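Side-chain contacts in ThreeFoil (Artificial gene, PDB 3PG0), which probably binds sugars, being a designed three-fold symmetric beta-trefoil of the ricin-type lectin family that holds a sodium ion: residues A[32-37]-A[118-123]; A[41-46]-A[52-57]; A[69-72]-A[76-79]. All coordinates share one frame; numbering follows the deposited sequence.

Contact 1 (A[32-37]-A[118-123])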
# COMPACT_ATOMS: atom_id res chain seq x y z
N VAL A 32 3.41 3.24 -7.29
CA VAL A 32 3.44 4.69 -7.51
C VAL A 32 2.02 5.20 -7.66
O VAL A 32 1.26 4.71 -8.50
CB VAL A 32 4.24 5.03 -8.79
CG1 VAL A 32 4.24 6.53 -9.05
CG2 VAL A 32 5.66 4.50 -8.67
N ALA A 33 1.65 6.18 -6.84
CA ALA A 33 0.31 6.77 -6.92
C ALA A 33 0.15 7.57 -8.20
O ALA A 33 1.05 8.32 -8.60
CB ALA A 33 0.03 7.64 -5.70
N ARG A 34 -1.00 7.42 -8.84
CA ARG A 34 -1.23 8.04 -10.14
C ARG A 34 -1.20 9.56 -10.07
O ARG A 34 -0.67 10.22 -10.96
CB ARG A 34 -2.56 7.56 -10.71
CG ARG A 34 -2.87 8.11 -12.08
CD ARG A 34 -4.11 7.47 -12.69
NE ARG A 34 -4.32 7.98 -14.05
CZ ARG A 34 -5.25 7.53 -14.88
NH1 ARG A 34 -6.07 6.56 -14.51
NH2 ARG A 34 -5.36 8.05 -16.10
N HIS A 35 -1.77 10.11 -9.01
CA HIS A 35 -1.87 11.57 -8.92
C HIS A 35 -0.51 12.22 -8.68
O HIS A 35 -0.21 13.26 -9.24
CB HIS A 35 -2.88 11.99 -7.83
CG HIS A 35 -2.38 11.81 -6.43
ND1 HIS A 35 -1.87 10.61 -5.97
CD2 HIS A 35 -2.29 12.68 -5.40
CE1 HIS A 35 -1.51 10.75 -4.70
NE2 HIS A 35 -1.75 11.99 -4.33
N SER A 36 0.33 11.59 -7.86
CA SER A 36 1.52 12.27 -7.36
C SER A 36 2.80 11.77 -8.00
O SER A 36 3.81 12.48 -8.03
CB SER A 36 1.65 12.08 -5.85
OG SER A 36 1.87 10.71 -5.56
N GLY A 37 2.76 10.53 -8.50
CA GLY A 37 3.95 9.89 -9.05
C GLY A 37 4.94 9.52 -7.95
O GLY A 37 6.10 9.15 -8.23
N LEU A 118 -7.45 -1.89 -13.29
CA LEU A 118 -8.44 -0.86 -13.62
C LEU A 118 -8.62 -0.62 -15.12
O LEU A 118 -9.52 0.11 -15.53
CB LEU A 118 -8.10 0.46 -12.92
CG LEU A 118 -8.13 0.37 -11.40
CD1 LEU A 118 -7.52 1.62 -10.75
CD2 LEU A 118 -9.56 0.13 -10.89
N GLY A 119 -7.76 -1.24 -15.93
CA GLY A 119 -7.96 -1.26 -17.36
C GLY A 119 -7.05 -0.36 -18.17
O GLY A 119 -7.01 -0.46 -19.40
N ASP A 120 -6.31 0.52 -17.48
CA ASP A 120 -5.45 1.49 -18.16
C ASP A 120 -4.01 1.51 -17.64
O ASP A 120 -3.32 2.53 -17.74
CB ASP A 120 -6.07 2.90 -18.10
CG ASP A 120 -6.58 3.26 -16.71
OD1 ASP A 120 -6.24 2.55 -15.74
OD2 ASP A 120 -7.32 4.26 -16.59
N GLY A 121 -3.56 0.39 -17.09
CA GLY A 121 -2.20 0.28 -16.59
C GLY A 121 -2.10 0.55 -15.10
O GLY A 121 -1.02 0.46 -14.51
N TYR A 122 -3.23 0.87 -14.49
CA TYR A 122 -3.29 1.16 -13.06
C TYR A 122 -4.08 0.10 -12.31
O TYR A 122 -4.88 -0.62 -12.91
CB TYR A 122 -3.91 2.54 -12.81
CG TYR A 122 -3.03 3.67 -13.31
CD1 TYR A 122 -1.99 4.17 -12.54
CD2 TYR A 122 -3.25 4.21 -14.56
CE1 TYR A 122 -1.18 5.19 -13.01
CE2 TYR A 122 -2.45 5.23 -15.05
CZ TYR A 122 -1.42 5.72 -14.27
OH TYR A 122 -0.64 6.74 -14.78
N TYR A 123 -3.84 0.01 -11.00
CA TYR A 123 -4.56 -0.91 -10.11
C TYR A 123 -5.16 -0.17 -8.93
O TYR A 123 -4.65 0.87 -8.51
CB TYR A 123 -3.60 -1.95 -9.53
CG TYR A 123 -3.08 -2.94 -10.53
CD1 TYR A 123 -3.64 -4.21 -10.62
CD2 TYR A 123 -2.04 -2.62 -11.37
CE1 TYR A 123 -3.16 -5.13 -11.53
CE2 TYR A 123 -1.56 -3.53 -12.29
CZ TYR A 123 -2.12 -4.78 -12.36
OH TYR A 123 -1.64 -5.69 -13.28
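R34 lies over the ring of Y122 at the surface of this beta-trefoil, joining the turn that follows strand 28-33 to the loop between strands 113-117 and 123-127. The tight part is a guanidinium-aromatic stack: the guanidinium of R34 lies flat on the ring of Y122, the two planes nearly parallel (3°), with their centres 4.3 Å from one another. The chain is extended from CG to NE, so CB, CG and CD run over the same ring face as the guanidinium. R34 CD sits 3.5 Å from the centroid of the Y122 ring, 9° off the normal, and makes a CH-pi contact over the middle of the ring. Further out, R34 NE comes to 3.5 Å from Y122 CE2. With CG anti to the backbone N, the R34 chain leaves the turn toward the ring and crosses the tyrosine side chain at about a right angle.

The looser part is polar. R34 NH1 makes a salt bridge with D120 OD2 at 3.3 Å, but its hydrogen bond is weak, bent to 141° at the hydrogen, and the carboxylate plane stands nearly perpendicular to that of the guanidinium. D120 is exposed, and the main polar partner of NH1 is Q159 OE1, with D120 the weaker one, while NH2 bonds a glycerol probably left from crystallisation. The near-parallel planes suggest that the stack, with the Q159 bond, sets the tilt of the guanidinium more than the weak bridge does. On the ring side, D120 also reaches Y122: its OD1 lies in the ring plane, at the edge.

Contact 2 (A[41-46]-A[52-57]); sequences DVENAS and NVIQYS. With NA (sodium ion), chain G; BTB (2-[bis-(2-hydroxy-ethyl)-amino]-2-hydroxymethyl-propane-1,3-diol), chain D.
Chi1 near 177° in D41 sets CG anti to the backbone N, while chi1 of 58° in I54 puts CG1 between the backbone N and the carbonyl carbon; the carboxylate and the isoleucine branch thereby meet on one face of a beta hairpin, strands 39-42 and 53-56 of the trefoil. D41 OD1 lies 3.7 Å from I54 CG1. Beneath them the two residues form an antiparallel hydrogen-bonded pair, with I54 N to D41 O at 2.8 Å and nearly straight (170°), whereas D41 N to I54 O is more bent. V42 and V53, the adjoining non-hydrogen-bonded pair, turn their side chains to the other face.

One residue on, E43 N donates to N52 O, and the extended E43 side chain runs past I54 CD1 to carry its carboxylate beside N52. Two waters join these ends: one donates to E43 OE1 and accepts from N52 N, the other accepts from N52 ND2 and donates weakly to E43 OE2. The ND2 bond may steady the amide whose OD1 binds sodium. V53 O is a ligand as well, and N99, V100, N146 and V147 complete the six-atom site with the same pair of groups.

At the other end a bis-tris molecule (BTB), probably from the crystallisation liquor, rests its C6 over a face of Y56. O6 of BTB donates to D41 OD1 at 2.6 Å and accepts from N44 N at 2.7 Å, consistent with a pocket for hydroxyl-bearing ligands. D41 OD2 is hydrogen-bonded to Q64 NE2.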
# COMPACT_ATOMS: atom_id res chain seq x y z
N ASP A 41 5.70 3.94 0.80
CA ASP A 41 6.94 4.09 1.54
C ASP A 41 6.73 3.79 3.03
O ASP A 41 5.79 4.31 3.63
CB ASP A 41 7.42 5.53 1.31
CG ASP A 41 8.69 5.88 2.07
OD1 ASP A 41 8.72 5.77 3.32
OD2 ASP A 41 9.66 6.32 1.41
N VAL A 42 7.59 2.96 3.62
CA VAL A 42 7.54 2.79 5.08
C VAL A 42 8.43 3.85 5.73
O VAL A 42 9.65 3.88 5.52
CB VAL A 42 7.99 1.40 5.55
CG1 VAL A 42 7.92 1.32 7.08
CG2 VAL A 42 7.13 0.31 4.90
N GLU A 43 7.80 4.68 6.55
CA GLU A 43 8.37 5.94 7.01
C GLU A 43 9.73 5.79 7.67
O GLU A 43 9.89 5.08 8.67
CB GLU A 43 7.38 6.64 7.94
CG GLU A 43 7.83 8.01 8.37
CD GLU A 43 6.75 8.75 9.11
OE1 GLU A 43 6.07 8.13 9.96
OE2 GLU A 43 6.57 9.96 8.84
N ASN A 44 10.72 6.47 7.09
CA ASN A 44 12.07 6.54 7.64
C ASN A 44 12.77 5.19 7.77
O ASN A 44 13.71 5.03 8.55
CB ASN A 44 12.08 7.31 8.96
CG ASN A 44 11.66 8.76 8.79
OD1 ASN A 44 11.98 9.39 7.77
ND2 ASN A 44 10.94 9.30 9.77
N ALA A 45 12.28 4.22 6.99
CA ALA A 45 12.87 2.89 6.94
C ALA A 45 12.87 2.19 8.29
O ALA A 45 13.69 1.31 8.57
CB ALA A 45 14.28 2.93 6.34
N SER A 46 11.91 2.56 9.14
CA SER A 46 11.74 1.82 10.38
C SER A 46 11.32 0.40 10.07
O SER A 46 10.43 0.19 9.22
CB SER A 46 10.65 2.46 11.23
OG SER A 46 10.42 1.67 12.39
N ASN A 52 4.59 3.74 10.22
CA ASN A 52 3.57 4.30 9.34
C ASN A 52 3.93 4.12 7.88
O ASN A 52 5.10 4.18 7.52
CB ASN A 52 3.38 5.78 9.63
CG ASN A 52 2.06 6.31 9.08
OD1 ASN A 52 1.11 5.56 8.94
ND2 ASN A 52 2.02 7.58 8.73
N VAL A 53 2.92 3.93 7.04
CA VAL A 53 3.12 3.87 5.59
C VAL A 53 2.63 5.19 5.00
O VAL A 53 1.53 5.66 5.31
CB VAL A 53 2.39 2.66 4.97
CG1 VAL A 53 2.40 2.75 3.43
CG2 VAL A 53 3.05 1.37 5.45
N ILE A 54 3.46 5.77 4.14
CA ILE A 54 3.24 7.11 3.62
C ILE A 54 3.53 7.10 2.13
O ILE A 54 3.85 6.07 1.55
CB ILE A 54 4.18 8.14 4.28
CG1 ILE A 54 5.66 7.73 4.07
CG2 ILE A 54 3.87 8.27 5.77
CD1 ILE A 54 6.66 8.75 4.62
N GLN A 55 3.40 8.26 1.51
CA GLN A 55 3.85 8.45 0.14
C GLN A 55 5.14 9.27 0.18
O GLN A 55 5.28 10.16 1.00
CB GLN A 55 2.76 9.13 -0.67
CG GLN A 55 3.20 10.32 -1.45
CD GLN A 55 2.04 11.03 -2.12
OE1 GLN A 55 1.34 10.45 -2.97
NE2 GLN A 55 1.84 12.29 -1.76
N TYR A 56 6.09 8.93 -0.68
CA TYR A 56 7.34 9.68 -0.70
C TYR A 56 8.03 9.54 -2.05
O TYR A 56 7.94 8.50 -2.70
CB TYR A 56 8.27 9.20 0.44
CG TYR A 56 9.25 10.25 0.94
CD1 TYR A 56 8.92 11.06 2.03
CD2 TYR A 56 10.50 10.41 0.36
CE1 TYR A 56 9.81 12.02 2.50
CE2 TYR A 56 11.38 11.36 0.83
CZ TYR A 56 11.04 12.16 1.89
OH TYR A 56 11.93 13.10 2.35
N SER A 57 8.71 10.60 -2.48
CA SER A 57 9.48 10.54 -3.71
C SER A 57 10.36 9.28 -3.73
O SER A 57 11.04 8.98 -2.75
CB SER A 57 10.35 11.78 -3.85
OG SER A 57 9.56 12.92 -4.05
NA NA G . -0.39 5.49 6.95
C1 BTB D . 14.33 10.53 3.93
O1 BTB D . 14.56 11.06 2.70
C2 BTB D . 14.20 9.01 3.83
C3 BTB D . 15.26 8.47 2.91
O3 BTB D . 16.46 8.42 3.55
C4 BTB D . 14.35 8.46 5.19
O4 BTB D . 14.38 7.02 5.15
N BTB D . 12.82 8.65 3.28
C5 BTB D . 11.80 9.21 4.17
C6 BTB D . 10.50 8.53 3.91
O6 BTB D . 10.47 7.22 4.50
C7 BTB D . 12.67 7.23 3.22
C8 BTB D . 12.18 6.73 1.89
O8 BTB D . 13.00 7.21 0.89
O HOH W 1 6.19 5.70 11.60
O HOH W 2 3.56 9.86 9.22

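Contact 3 (A[69-72]-A[76-79]); sequences VDLG and YKLV
V69 and K77 lie side by side and point the same way from an antiparallel beta hairpin of the beta-trefoil, strands 66-72 and 75-80. The lysine begins with CG between its backbone N and carbonyl carbon (chi1 63°) and is extended from there, which lays its methylenes along the valine: K77 CG is 3.6 Å from V69 CB, and K77 CE is 3.9 Å from V69 CG1. Under this pair the backbones exchange two hydrogen bonds, V69 N to K77 O and K77 N to V69 O, both 2.9 Å; the first is the straighter. L71 approaches differently, its CD1 reaching 3.7 Å from K77 N.

D70 and Y76 form the non-hydrogen-bonded pair and place their side chains on the other face. They run at a slant to each other, with carboxylate and ring planes 20° apart, and Y76 CD1 comes to 3.6 Å from D70 CA. The carboxylate is also bonded within its own segment: D70 OD1 accepts from G72 N at 2.8 Å, from above the carboxylate plane, in an Asx turn at D70-G72, just before the connection to the next strand.

The N-to-C directions of segments 69-72 and 76-79 lie 159° apart, their axes 4.8 Å apart at closest. K77 makes a cation-pi contact with Y105, and L71 touches Y105 and Q112. In the antiparallel sheet, strand 28-33 neighbours 66-72 and strand 113-117 neighbours 75-80; Y76 packs on L115 of strand 113-117.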
# COMPACT_ATOMS: atom_id res chain seq x y z
N VAL A 69 3.11 -10.97 -2.87
CA VAL A 69 3.05 -12.38 -2.57
C VAL A 69 1.64 -12.91 -2.75
O VAL A 69 0.73 -12.51 -2.02
CB VAL A 69 3.55 -12.65 -1.14
CG1 VAL A 69 3.48 -14.14 -0.82
CG2 VAL A 69 4.98 -12.11 -0.97
N ASP A 70 1.47 -13.78 -3.75
CA ASP A 70 0.18 -14.34 -4.13
C ASP A 70 -0.34 -15.28 -3.06
O ASP A 70 0.32 -16.25 -2.71
CB ASP A 70 0.35 -15.10 -5.46
CG ASP A 70 -0.98 -15.47 -6.09
OD1 ASP A 70 -2.03 -15.28 -5.45
OD2 ASP A 70 -0.96 -15.98 -7.24
N LEU A 71 -1.53 -14.99 -2.56
CA LEU A 71 -2.17 -15.82 -1.53
C LEU A 71 -3.28 -16.67 -2.12
O LEU A 71 -3.90 -17.45 -1.42
CB LEU A 71 -2.75 -14.94 -0.41
CG LEU A 71 -1.77 -14.06 0.36
CD1 LEU A 71 -2.49 -13.17 1.39
CD2 LEU A 71 -0.73 -14.92 1.08
N GLY A 72 -3.53 -16.51 -3.42
CA GLY A 72 -4.63 -17.20 -4.08
C GLY A 72 -5.90 -16.37 -4.04
O GLY A 72 -6.06 -15.48 -3.19
N TYR A 76 -3.26 -10.83 -2.12
CA TYR A 76 -1.81 -10.76 -1.96
C TYR A 76 -1.47 -10.19 -0.60
O TYR A 76 -2.22 -9.39 -0.04
CB TYR A 76 -1.22 -9.81 -3.00
CG TYR A 76 -1.35 -10.30 -4.42
CD1 TYR A 76 -0.28 -10.90 -5.07
CD2 TYR A 76 -2.56 -10.20 -5.11
CE1 TYR A 76 -0.39 -11.36 -6.37
CE2 TYR A 76 -2.69 -10.66 -6.42
CZ TYR A 76 -1.60 -11.24 -7.03
OH TYR A 76 -1.71 -11.70 -8.33
N LYS A 77 -0.31 -10.56 -0.07
CA LYS A 77 0.30 -9.74 0.98
C LYS A 77 1.40 -8.94 0.31
O LYS A 77 1.99 -9.38 -0.68
CB LYS A 77 0.81 -10.56 2.17
CG LYS A 77 1.93 -11.53 1.88
CD LYS A 77 2.51 -12.10 3.18
CE LYS A 77 3.65 -13.07 2.88
NZ LYS A 77 4.29 -13.59 4.14
N LEU A 78 1.63 -7.74 0.82
CA LEU A 78 2.69 -6.89 0.30
C LEU A 78 3.72 -6.70 1.39
O LEU A 78 3.42 -6.17 2.47
CB LEU A 78 2.13 -5.53 -0.15
CG LEU A 78 1.47 -5.54 -1.52
CD1 LEU A 78 0.07 -6.08 -1.44
CD2 LEU A 78 1.45 -4.12 -2.10
N VAL A 79 4.94 -7.16 1.12
CA VAL A 79 5.96 -7.23 2.15
C VAL A 79 7.08 -6.25 1.83
O VAL A 79 7.67 -6.31 0.76
CB VAL A 79 6.57 -8.65 2.24
CG1 VAL A 79 7.59 -8.70 3.36
CG2 VAL A 79 5.47 -9.68 2.47

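Contacts 1 and 3 are surface contacts, whereas contact 2 is partly buried, four of its seven touching residues being buried. Contacts 2 and 3 each join the strands of one hairpin through paired backbones; contact 1 brings together parts 81 residues apart and relies on side chains alone, a cationic stack and a weak salt bridge. Contact 3 is mostly aliphatic and aromatic packing, while contact 2 adds metal, water and ligand chemistry. Strands 28-33 and 66-72, from contacts 1 and 3, are sheet neighbours, yet these contacts stay about 7 Å apart at their nearest atoms. Contacts 1 and 2 do touch, by a probable hydrogen bond between S36 OG and Q55 OE1, 2.7 Å.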